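Local coordinates for protein putative mandelate racemase (Bordetella bronchiseptica, PDB 3OZY) that is of unknown function but, as a magnesium-binding member of the enolase superfamily, probably converts a sugar-acid-like carboxylate through an enolate intermediate, at residues I36-R41 and D111-D116; D67-Q72 and I104-G109; A79-L84 and G283-L288; T311-L316 and P359-E364. All coordinates share one frame; numbering follows the deposited sequence.

Interaction 1: residues I36-R41 and D111-D116; sequences ILVEVR and DIALWD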
loop_
_atom_site.group_PDB
_atom_site.type_symbol
_atom_site.label_atom_id
_atom_site.label_comp_id
_atom_site.label_asym_id
_atom_site.label_seq_id
_atom_site.Cartn_x
_atom_site.Cartn_y
_atom_site.Cartn_z
ATOM N N ILE A 36 -4.317 12.675 12.593
ATOM C CA ILE A 36 -4.667 11.852 13.737
ATOM C C ILE A 36 -3.618 12.069 14.814
ATOM O O ILE A 36 -2.421 11.956 14.555
ATOM C CB ILE A 36 -4.648 10.355 13.376
ATOM C CG1 ILE A 36 -5.825 9.992 12.476
ATOM C CG2 ILE A 36 -4.646 9.497 14.645
ATOM C CD1 ILE A 36 -7.180 10.023 13.174
ATOM N N LEU A 37 -4.068 12.384 16.026
ATOM C CA LEU A 37 -3.203 12.378 17.191
ATOM C C LEU A 37 -3.347 11.019 17.860
ATOM O O LEU A 37 -4.403 10.704 18.414
ATOM C CB LEU A 37 -3.590 13.503 18.164
ATOM C CG LEU A 37 -2.797 13.540 19.471
ATOM C CD1 LEU A 37 -1.335 13.806 19.210
ATOM C CD2 LEU A 37 -3.364 14.597 20.424
ATOM N N VAL A 38 -2.303 10.200 17.766
ATOM C CA VAL A 38 -2.306 8.891 18.402
ATOM C C VAL A 38 -1.987 9.061 19.878
ATOM O O VAL A 38 -1.126 9.860 20.242
ATOM C CB VAL A 38 -1.255 7.962 17.761
ATOM C CG1 VAL A 38 -1.237 6.593 18.457
ATOM C CG2 VAL A 38 -1.530 7.810 16.266
ATOM N N GLU A 39 -2.697 8.312 20.718
ATOM C CA GLU A 39 -2.443 8.305 22.152
ATOM C C GLU A 39 -2.380 6.862 22.637
ATOM O O GLU A 39 -3.364 6.129 22.547
ATOM C CB GLU A 39 -3.545 9.077 22.885
ATOM C CG GLU A 39 -3.304 9.219 24.381
ATOM C CD GLU A 39 -4.474 9.853 25.115
ATOM O OE1 GLU A 39 -5.422 10.324 24.458
ATOM O OE2 GLU A 39 -4.444 9.877 26.361
ATOM N N VAL A 40 -1.215 6.442 23.119
ATOM C CA VAL A 40 -1.060 5.107 23.685
ATOM C C VAL A 40 -0.992 5.225 25.201
ATOM O O VAL A 40 -0.126 5.913 25.742
ATOM C CB VAL A 40 0.212 4.408 23.159
ATOM C CG1 VAL A 40 0.432 3.072 23.882
ATOM C CG2 VAL A 40 0.116 4.204 21.649
ATOM N N ARG A 41 -1.927 4.565 25.877
ATOM C CA ARG A 41 -2.008 4.622 27.332
ATOM C C ARG A 41 -1.524 3.324 27.961
ATOM O O ARG A 41 -1.584 2.263 27.344
ATOM C CB ARG A 41 -3.450 4.879 27.769
ATOM C CG ARG A 41 -4.017 6.208 27.297
ATOM C CD ARG A 41 -5.462 6.345 27.746
ATOM N NE ARG A 41 -6.001 7.679 27.500
ATOM C CZ ARG A 41 -7.221 8.066 27.865
ATOM N NH1 ARG A 41 -8.029 7.218 28.488
ATOM N NH2 ARG A 41 -7.634 9.298 27.608
ATOM N N ASP A 111 4.076 3.665 16.238
ATOM C CA ASP A 111 5.496 3.502 16.550
ATOM C C ASP A 111 6.095 4.774 17.162
ATOM O O ASP A 111 6.842 4.712 18.145
ATOM C CB ASP A 111 6.267 3.076 15.289
ATOM C CG ASP A 111 7.741 2.807 15.559
ATOM O OD1 ASP A 111 8.077 1.667 15.956
ATOM O OD2 ASP A 111 8.575 3.721 15.374
ATOM N N ILE A 112 5.773 5.928 16.587
ATOM C CA ILE A 112 6.212 7.193 17.163
ATOM C C ILE A 112 5.693 7.323 18.596
ATOM O O ILE A 112 6.437 7.715 19.488
ATOM C CB ILE A 112 5.770 8.396 16.304
ATOM C CG1 ILE A 112 6.605 8.449 15.015
ATOM C CG2 ILE A 112 5.951 9.693 17.074
ATOM C CD1 ILE A 112 6.068 9.390 13.947
ATOM N N ALA A 113 4.430 6.969 18.820
ATOM C CA ALA A 113 3.867 7.054 20.169
ATOM C C ALA A 113 4.611 6.139 21.146
ATOM O O ALA A 113 4.822 6.509 22.303
ATOM C CB ALA A 113 2.368 6.750 20.156
ATOM N N LEU A 114 5.016 4.954 20.691
ATOM C CA LEU A 114 5.768 4.052 21.556
ATOM C C LEU A 114 7.132 4.641 21.913
ATOM O O LEU A 114 7.596 4.497 23.037
ATOM C CB LEU A 114 5.925 2.675 20.914
ATOM C CG LEU A 114 4.627 1.879 20.766
ATOM C CD1 LEU A 114 4.874 0.577 20.033
ATOM C CD2 LEU A 114 4.003 1.606 22.139
ATOM N N TRP A 115 7.781 5.308 20.960
ATOM C CA TRP A 115 9.058 5.956 21.238
ATOM C C TRP A 115 8.881 7.147 22.184
ATOM O O TRP A 115 9.714 7.382 23.065
ATOM C CB TRP A 115 9.761 6.377 19.937
ATOM C CG TRP A 115 10.534 5.261 19.298
ATOM C CD1 TRP A 115 10.139 4.458 18.256
ATOM C CD2 TRP A 115 11.840 4.823 19.667
ATOM N NE1 TRP A 115 11.129 3.545 17.957
ATOM C CE2 TRP A 115 12.188 3.759 18.802
ATOM C CE3 TRP A 115 12.760 5.235 20.636
ATOM C CZ2 TRP A 115 13.415 3.098 18.888
ATOM C CZ3 TRP A 115 13.975 4.577 20.721
ATOM C CH2 TRP A 115 14.291 3.517 19.853
ATOM N N ASP A 116 7.806 7.903 22.000
ATOM C CA ASP A 116 7.506 9.010 22.896
ATOM C C ASP A 116 7.298 8.466 24.306
ATOM O O ASP A 116 7.839 8.993 25.276
ATOM C CB ASP A 116 6.272 9.773 22.393
ATOM C CG ASP A 116 5.920 10.963 23.264
ATOM O OD1 ASP A 116 6.808 11.793 23.550
ATOM O OD2 ASP A 116 4.741 11.076 23.651
#
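Ala113 on helix 102-122 offers its methyl to strand 32-42, and two valines close on it. Val40 CG2 lies 3.7 Å from Ala113 CB, and Val38 CG1 reaches the same carbon at 4.0 Å, so the small side chain is shared by alternate residues of one strand face. Both valines hold CG1 anti to the backbone N (chi1 174° in Val40), yet they present different branches: Val40 gives CG2 to the alanine and turns CG1 to Leu114 CD2, a looser touch at 4.2 Å. Because the helix side contributes only a methyl here, the segment axes come within 8.1 Å, at 50°. This is the sheet-to-helix layer of the N-terminal capping domain of the enolase superfamily, and strand 32-42 is the middle of its three antiparallel strands. Towards its end the strand's other face turns polar. Glu39 points away from the helix, and the partly exposed Arg41 extends alongside Glu39, so that Arg41 NE bonds Glu39 OE2 at 2.9 Å, a nearly straight N-H...O bond (169°) within a salt bridge. The oxygen lies in the guanidinium plane but is met from above the carboxylate. Glu7 and His11 on strand 5-16 take up Arg41 NH1 and Glu39 OE1.

Interaction 2: residues D67-Q72 and I104-G109; sequences DVIGPQ and IAAMSG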
loop_
_atom_site.group_PDB
_atom_site.type_symbol
_atom_site.label_atom_id
_atom_site.label_comp_id
_atom_site.label_asym_id
_atom_site.label_seq_id
_atom_site.Cartn_x
_atom_site.Cartn_y
_atom_site.Cartn_z
ATOM N N ASP A 67 -8.485 -0.366 15.733
ATOM C CA ASP A 67 -9.189 -1.643 15.598
ATOM C C ASP A 67 -8.447 -2.712 14.796
ATOM O O ASP A 67 -8.862 -3.878 14.784
ATOM C CB ASP A 67 -10.575 -1.398 14.995
ATOM C CG ASP A 67 -11.400 -0.438 15.821
ATOM O OD1 ASP A 67 -11.659 -0.741 17.004
ATOM O OD2 ASP A 67 -11.773 0.628 15.295
ATOM N N VAL A 68 -7.369 -2.332 14.116
ATOM C CA VAL A 68 -6.536 -3.308 13.424
ATOM C C VAL A 68 -5.204 -3.435 14.154
ATOM O O VAL A 68 -4.834 -4.519 14.600
ATOM C CB VAL A 68 -6.336 -2.955 11.934
ATOM C CG1 VAL A 68 -5.476 -4.013 11.246
ATOM C CG2 VAL A 68 -7.681 -2.852 11.227
ATOM N N ILE A 69 -4.495 -2.326 14.320
ATOM C CA ILE A 69 -3.230 -2.341 15.030
ATOM C C ILE A 69 -3.430 -2.457 16.548
ATOM O O ILE A 69 -2.779 -3.275 17.204
ATOM C CB ILE A 69 -2.413 -1.079 14.695
ATOM C CG1 ILE A 69 -2.065 -1.070 13.203
ATOM C CG2 ILE A 69 -1.176 -0.995 15.578
ATOM C CD1 ILE A 69 -1.594 0.299 12.686
ATOM N N GLY A 70 -4.335 -1.647 17.094
ATOM C CA GLY A 70 -4.570 -1.586 18.528
ATOM C C GLY A 70 -4.680 -2.925 19.246
ATOM O O GLY A 70 -4.001 -3.149 20.250
ATOM N N PRO A 71 -5.530 -3.829 18.737
ATOM C CA PRO A 71 -5.702 -5.123 19.410
ATOM C C PRO A 71 -4.404 -5.925 19.534
ATOM O O PRO A 71 -4.297 -6.744 20.446
ATOM C CB PRO A 71 -6.713 -5.843 18.515
ATOM C CG PRO A 71 -7.533 -4.717 17.948
ATOM C CD PRO A 71 -6.522 -3.631 17.667
ATOM N N GLN A 72 -3.439 -5.700 18.649
ATOM C CA GLN A 72 -2.154 -6.390 18.742
ATOM C C GLN A 72 -1.274 -5.830 19.850
ATOM O O GLN A 72 -0.269 -6.442 20.215
ATOM C CB GLN A 72 -1.391 -6.304 17.419
ATOM C CG GLN A 72 -2.140 -6.892 16.238
ATOM C CD GLN A 72 -2.429 -8.367 16.422
ATOM O OE1 GLN A 72 -1.562 -9.141 16.844
ATOM N NE2 GLN A 72 -3.652 -8.768 16.110
ATOM N N ILE A 104 0.745 1.222 6.727
ATOM C CA ILE A 104 2.122 1.483 7.143
ATOM C C ILE A 104 2.239 2.869 7.798
ATOM O O ILE A 104 2.944 3.025 8.797
ATOM C CB ILE A 104 3.110 1.339 5.954
ATOM C CG1 ILE A 104 2.990 -0.054 5.300
ATOM C CG2 ILE A 104 4.541 1.632 6.406
ATOM C CD1 ILE A 104 3.509 -1.213 6.177
ATOM N N ALA A 105 1.531 3.859 7.249
ATOM C CA ALA A 105 1.472 5.169 7.893
ATOM C C ALA A 105 0.835 5.050 9.281
ATOM O O ALA A 105 1.348 5.592 10.257
ATOM C CB ALA A 105 0.716 6.173 7.017
ATOM N N ALA A 106 -0.266 4.311 9.375
ATOM C CA ALA A 106 -0.902 4.059 10.672
ATOM C C ALA A 106 0.077 3.447 11.686
ATOM O O ALA A 106 0.173 3.904 12.830
ATOM C CB ALA A 106 -2.145 3.166 10.495
ATOM N N MET A 107 0.822 2.431 11.255
ATOM C CA MET A 107 1.839 1.806 12.109
ATOM C C MET A 107 2.853 2.833 12.566
ATOM O O MET A 107 3.384 2.762 13.682
ATOM C CB MET A 107 2.629 0.736 11.343
ATOM C CG MET A 107 1.949 -0.583 11.147
ATOM S SD MET A 107 3.135 -1.759 10.469
ATOM C CE MET A 107 4.264 -1.976 11.852
ATOM N N SER A 108 3.181 3.748 11.660
ATOM C CA SER A 108 4.184 4.765 11.931
ATOM C C SER A 108 3.770 5.679 13.073
ATOM O O SER A 108 4.580 6.017 13.930
ATOM C CB SER A 108 4.430 5.618 10.690
ATOM O OG SER A 108 4.838 4.834 9.583
ATOM N N GLY A 109 2.503 6.082 13.068
ATOM C CA GLY A 109 1.965 6.933 14.122
ATOM C C GLY A 109 2.028 6.246 15.478
ATOM O O GLY A 109 2.392 6.855 16.491
#
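Ile69 sends the end of its longer branch against the flank of helix 102-122, where it meets Ala106 and Met107 at once. With CG1 anti to its own carbonyl carbon (chi1 -63°) and the chain extended beyond, only CD1 does the touching. That methyl is 3.7 Å from Ala106 CB, which is directed toward helix 58-73, and Ile69 CD1 also lies 3.5 Å from Met107 N, pressing on the backbone between the two residues. Met107 approaches differently. Its CG passes alongside, 4.0 Å from Ile69 CD1, while SD and CE run on away from the isoleucine towards Trp85, Val88 and Val93 of helix 81-97. Met107 thus bridges two neighbours in the helical part of the capping domain, and its side chain is about 9 Å from a bound magnesium ion. Helix 58-73 widens into a pi-type turn at 67-69 and kinks at Pro71, which has no N-H, and at Gln72, whose N bonds Ile69 O. On the far side of helix 102-122, Ser108 OG bonds Ile104 O at 2.7 Å, reaching that oxygen from the opposite face to Ser108 N. Because everything that meets across the contact is buried and the side chains are apolar, the join depends on shape and on the burial of hydrocarbon, not on directional bonds.

Interaction 3: residues A79-L84 and G283-L288; sequences ANINYL and GITEAL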
loop_
_atom_site.group_PDB
_atom_site.type_symbol
_atom_site.label_atom_id
_atom_site.label_comp_id
_atom_site.label_asym_id
_atom_site.label_seq_id
_atom_site.Cartn_x
_atom_site.Cartn_y
_atom_site.Cartn_z
ATOM N N ALA A 79 7.660 -1.385 26.105
ATOM C CA ALA A 79 9.106 -1.217 26.000
ATOM C C ALA A 79 9.714 -1.978 24.828
ATOM O O ALA A 79 10.773 -1.599 24.335
ATOM C CB ALA A 79 9.786 -1.633 27.291
ATOM N N ASN A 80 9.062 -3.059 24.414
ATOM C CA ASN A 80 9.539 -3.899 23.311
ATOM C C ASN A 80 9.067 -3.362 21.968
ATOM O O ASN A 80 8.297 -4.017 21.261
ATOM C CB ASN A 80 9.032 -5.332 23.484
ATOM C CG ASN A 80 9.463 -5.951 24.789
ATOM O OD1 ASN A 80 10.587 -5.746 25.247
ATOM N ND2 ASN A 80 8.563 -6.721 25.400
ATOM N N ILE A 81 9.530 -2.166 21.619
ATOM C CA ILE A 81 9.081 -1.521 20.390
ATOM C C ILE A 81 9.448 -2.365 19.179
ATOM O O ILE A 81 8.649 -2.527 18.257
ATOM C CB ILE A 81 9.663 -0.108 20.237
ATOM C CG1 ILE A 81 9.341 0.738 21.473
ATOM C CG2 ILE A 81 9.098 0.558 18.976
ATOM C CD1 ILE A 81 9.815 2.186 21.365
ATOM N N ASN A 82 10.650 -2.928 19.190
ATOM C CA ASN A 82 11.076 -3.761 18.069
ATOM C C ASN A 82 10.184 -4.983 17.860
ATOM O O ASN A 82 9.736 -5.260 16.736
ATOM C CB ASN A 82 12.539 -4.161 18.243
ATOM C CG ASN A 82 13.469 -2.982 18.082
ATOM O OD1 ASN A 82 13.424 -2.286 17.067
ATOM N ND2 ASN A 82 14.312 -2.741 19.074
ATOM N N TYR A 83 9.906 -5.705 18.944
ATOM C CA TYR A 83 8.982 -6.827 18.871
ATOM C C TYR A 83 7.622 -6.381 18.334
ATOM O O TYR A 83 7.056 -7.016 17.445
ATOM C CB TYR A 83 8.823 -7.469 20.254
ATOM C CG TYR A 83 7.693 -8.470 20.323
ATOM C CD1 TYR A 83 7.788 -9.692 19.671
ATOM C CD2 TYR A 83 6.533 -8.197 21.039
ATOM C CE1 TYR A 83 6.759 -10.611 19.717
ATOM C CE2 TYR A 83 5.494 -9.123 21.098
ATOM C CZ TYR A 83 5.616 -10.321 20.432
ATOM O OH TYR A 83 4.595 -11.247 20.475
ATOM N N LEU A 84 7.100 -5.284 18.873
ATOM C CA LEU A 84 5.749 -4.853 18.518
ATOM C C LEU A 84 5.621 -4.408 17.061
ATOM O O LEU A 84 4.573 -4.621 16.435
ATOM C CB LEU A 84 5.264 -3.758 19.471
ATOM C CG LEU A 84 5.049 -4.255 20.903
ATOM C CD1 LEU A 84 4.782 -3.082 21.834
ATOM C CD2 LEU A 84 3.911 -5.270 20.976
ATOM N N GLY A 283 7.648 4.295 10.847
ATOM C CA GLY A 283 7.883 4.699 12.227
ATOM C C GLY A 283 9.283 5.231 12.434
ATOM O O GLY A 283 10.089 5.235 11.504
ATOM N N ILE A 284 9.573 5.704 13.642
ATOM C CA ILE A 284 10.954 5.964 14.018
ATOM C C ILE A 284 11.793 4.685 13.850
ATOM O O ILE A 284 12.902 4.726 13.330
ATOM C CB ILE A 284 11.015 6.504 15.459
ATOM C CG1 ILE A 284 10.584 7.978 15.460
ATOM C CG2 ILE A 284 12.403 6.321 16.047
ATOM C CD1 ILE A 284 10.406 8.586 16.861
ATOM N N THR A 285 11.246 3.546 14.258
ATOM C CA THR A 285 11.960 2.276 14.133
ATOM C C THR A 285 12.410 2.023 12.690
ATOM O O THR A 285 13.561 1.657 12.429
ATOM C CB THR A 285 11.075 1.126 14.624
ATOM O OG1 THR A 285 10.663 1.405 15.969
ATOM C CG2 THR A 285 11.820 -0.208 14.577
ATOM N N GLU A 286 11.505 2.255 11.751
ATOM C CA GLU A 286 11.799 1.985 10.351
ATOM C C GLU A 286 12.684 3.073 9.722
ATOM O O GLU A 286 13.604 2.770 8.954
ATOM C CB GLU A 286 10.498 1.796 9.570
ATOM C CG GLU A 286 10.685 1.238 8.158
ATOM C CD GLU A 286 11.137 -0.216 8.129
ATOM O OE1 GLU A 286 11.308 -0.842 9.200
ATOM O OE2 GLU A 286 11.339 -0.734 7.013
ATOM N N ALA A 287 12.430 4.336 10.050
ATOM C CA ALA A 287 13.268 5.415 9.530
ATOM C C ALA A 287 14.723 5.267 9.970
ATOM O O ALA A 287 15.637 5.585 9.207
ATOM C CB ALA A 287 12.720 6.779 9.950
ATOM N N LEU A 288 14.946 4.791 11.195
ATOM C CA LEU A 288 16.305 4.541 11.669
ATOM C C LEU A 288 17.032 3.578 10.741
ATOM O O LEU A 288 18.205 3.788 10.395
ATOM C CB LEU A 288 16.296 3.957 13.080
ATOM C CG LEU A 288 15.998 4.944 14.205
ATOM C CD1 LEU A 288 15.781 4.165 15.492
ATOM C CD2 LEU A 288 17.138 5.944 14.356
HETATM O O HOH W 1 12.787 0.200 17.597
#
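Thr285 faces helix 81-97 with both branches of its side chain, and each finds a different neighbour. Thr285 OG1 lies 3.5 Å from Ile81 CG2, a hydroxyl resting on a methyl, whereas Thr285 CG2 sits 3.6 Å from Asn82 OD1. The split follows from chi1 of -56°, which sets CG2 anti to the threonine's backbone N and OG1 beside it. The direct contacts are therefore mismatched in polarity, and a water makes good the polar part: it donates to Asn82 OD1 at 2.6 Å and to Thr285 OG1 at 2.9 Å, on the side of the exposed Asn82. Ile81, by contrast, is buried. The two helices belong to different domains. Helix 81-97 is part of the capping domain, and helix 284-296 is one of the outer helices of the beta/alpha barrel, so this is a piece of the interdomain seam of an enolase-superfamily enzyme. One and two turns beyond Asn82, the same capping helix carries His86 and His90, which bind a magnesium ion. Further out, Thr285 OG1 is gripped from helix 102-122 by Asp111 OD1 and Trp115 NE1, bonds that probably hold its chi1. Asp111 and Trp115 also pack on Ile81, and Trp85 covers Thr285. Gly283, at the N-cap position, starts the barrel helix with backbone angles (phi 127°) that a side chain would not fit.

Interaction 4: residues T311-L316 and P359-E364; sequences TVAANL and PGLGFE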
loop_
_atom_site.group_PDB
_atom_site.type_symbol
_atom_site.label_atom_id
_atom_site.label_comp_id
_atom_site.label_asym_id
_atom_site.label_seq_id
_atom_site.Cartn_x
_atom_site.Cartn_y
_atom_site.Cartn_z
ATOM N N THR A 311 4.858 15.155 13.409
ATOM C CA THR A 311 5.658 14.532 12.356
ATOM C C THR A 311 6.984 15.267 12.192
ATOM O O THR A 311 8.022 14.652 11.958
ATOM C CB THR A 311 4.892 14.391 10.998
ATOM O OG1 THR A 311 4.622 15.673 10.413
ATOM C CG2 THR A 311 3.571 13.671 11.185
ATOM N N VAL A 312 6.958 16.588 12.324
ATOM C CA VAL A 312 8.185 17.365 12.318
ATOM C C VAL A 312 9.116 16.967 13.470
ATOM O O VAL A 312 10.287 16.639 13.249
ATOM C CB VAL A 312 7.872 18.878 12.328
ATOM C CG1 VAL A 312 9.124 19.713 12.640
ATOM C CG2 VAL A 312 7.267 19.272 10.990
ATOM N N ALA A 313 8.605 16.991 14.697
ATOM C CA ALA A 313 9.433 16.665 15.849
ATOM C C ALA A 313 10.012 15.256 15.790
ATOM O O ALA A 313 11.180 15.057 16.111
ATOM C CB ALA A 313 8.663 16.868 17.158
ATOM N N ALA A 314 9.196 14.279 15.400
ATOM C CA ALA A 314 9.656 12.889 15.366
ATOM C C ALA A 314 10.853 12.766 14.433
ATOM O O ALA A 314 11.873 12.172 14.790
ATOM C CB ALA A 314 8.541 11.955 14.924
ATOM N N ASN A 315 10.729 13.314 13.227
ATOM C CA ASN A 315 11.857 13.297 12.299
ATOM C C ASN A 315 13.056 14.096 12.803
ATOM O O ASN A 315 14.199 13.697 12.594
ATOM C CB ASN A 315 11.434 13.782 10.911
ATOM C CG ASN A 315 10.614 12.756 10.173
ATOM O OD1 ASN A 315 11.133 11.721 9.758
ATOM N ND2 ASN A 315 9.319 13.026 10.015
ATOM N N LEU A 316 12.807 15.221 13.466
ATOM C CA LEU A 316 13.906 16.072 13.905
ATOM C C LEU A 316 14.810 15.382 14.933
ATOM O O LEU A 316 16.025 15.579 14.916
ATOM C CB LEU A 316 13.363 17.390 14.449
ATOM C CG LEU A 316 14.419 18.437 14.781
ATOM C CD1 LEU A 316 15.371 18.653 13.602
ATOM C CD2 LEU A 316 13.725 19.734 15.176
ATOM N N PRO A 359 11.338 15.272 27.635
ATOM C CA PRO A 359 11.320 13.811 27.497
ATOM C C PRO A 359 10.494 13.351 26.300
ATOM O O PRO A 359 9.519 14.001 25.931
ATOM C CB PRO A 359 10.653 13.336 28.793
ATOM C CG PRO A 359 10.693 14.505 29.720
ATOM C CD PRO A 359 10.673 15.728 28.866
ATOM N N GLY A 360 10.872 12.220 25.712
ATOM C CA GLY A 360 10.152 11.682 24.570
ATOM C C GLY A 360 10.275 12.613 23.375
ATOM O O GLY A 360 11.374 13.079 23.037
ATOM N N LEU A 361 9.147 12.913 22.736
ATOM C CA LEU A 361 9.147 13.892 21.652
ATOM C C LEU A 361 9.559 15.272 22.163
ATOM O O LEU A 361 10.031 16.105 21.400
ATOM C CB LEU A 361 7.788 13.952 20.956
ATOM C CG LEU A 361 7.446 12.742 20.081
ATOM C CD1 LEU A 361 5.956 12.706 19.800
ATOM C CD2 LEU A 361 8.246 12.794 18.776
ATOM N N GLY A 362 9.354 15.509 23.456
ATOM C CA GLY A 362 9.980 16.642 24.117
ATOM C C GLY A 362 9.184 17.925 24.250
ATOM O O GLY A 362 9.762 18.977 24.509
ATOM N N PHE A 363 7.873 17.846 24.067
ATOM C CA PHE A 363 7.002 19.004 24.257
ATOM C C PHE A 363 5.675 18.573 24.859
ATOM O O PHE A 363 5.402 17.384 24.984
ATOM C CB PHE A 363 6.748 19.717 22.928
ATOM C CG PHE A 363 6.329 18.795 21.825
ATOM C CD1 PHE A 363 5.112 18.132 21.875
ATOM C CD2 PHE A 363 7.162 18.571 20.744
ATOM C CE1 PHE A 363 4.729 17.276 20.867
ATOM C CE2 PHE A 363 6.784 17.715 19.732
ATOM C CZ PHE A 363 5.568 17.064 19.793
ATOM N N GLU A 364 4.847 19.555 25.204
ATOM C CA GLU A 364 3.522 19.298 25.751
ATOM C C GLU A 364 2.428 19.534 24.712
ATOM O O GLU A 364 2.474 20.507 23.959
ATOM C CB GLU A 364 3.273 20.194 26.968
ATOM C CG GLU A 364 4.246 19.979 28.117
ATOM C CD GLU A 364 4.049 18.642 28.811
ATOM O OE1 GLU A 364 3.190 17.852 28.365
ATOM O OE2 GLU A 364 4.753 18.380 29.809
#
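Apolar contacts carry the join between helix 309-321 of the barrel and the loop 359-364. Ala313 CB meets the Phe363 ring at its edge, in the ring plane, only 3.3 Å from Phe363 CE2, a tight fit. Chi1 of 49° sets CG between the backbone N and the carbonyl carbon of Phe363, which turns that edge to the helix. Leu361 works with one branch: Leu361 CD2 rests on the helix backbone, 3.7 Å from Ala314 CA and 4.0 Å from Ala314 CB. Polar bonds add to this. Pro359 to Gly362 form a type II' turn with Gly360 at its second position; the turn presents Leu361 N to Asp116 OD1 of helix 102-122, and Leu361 O to His317 NE2, further along helix 309-321. Within that helix, Asn315 ND2 bonds Thr311 O at 2.8 Å. The backbone N of Asn315 reaches the same oxygen from the opposite face, and the side-chain amide is also tied to Asp277 and Ala278. The alanines let the loop come close, while the leucine and phenylalanine pack directly on them. The contact is hydrophobic, and the bonds to Leu361 N and O probably fix where the loop sits.

Helix 102-122 ties the four contacts together. Interactions 1 and 2 use successive parts of it and meet where Val38 CG2 lies 4.0 Å from Gly109 C. Its other faces reach the barrel: a hydrogen bond of 2.6 Å between Asp111 OD1 and Thr285 OG1 joins interaction 1 to interaction 3, and another of 2.7 Å between Asp116 OD1 and Leu361 N joins it to interaction 4, with Ile112 CD1 packed 3.7 Å from Ala314 CB. Interactions 2 and 4 stay apart, their centres about 19 Å from each other. The side chain of Asn82 in interaction 3 is about 9 Å from a bound magnesium ion. Two metal sites are distinct: His86 and His90 form one, Asp201, Glu227 and Glu254 of the barrel the other.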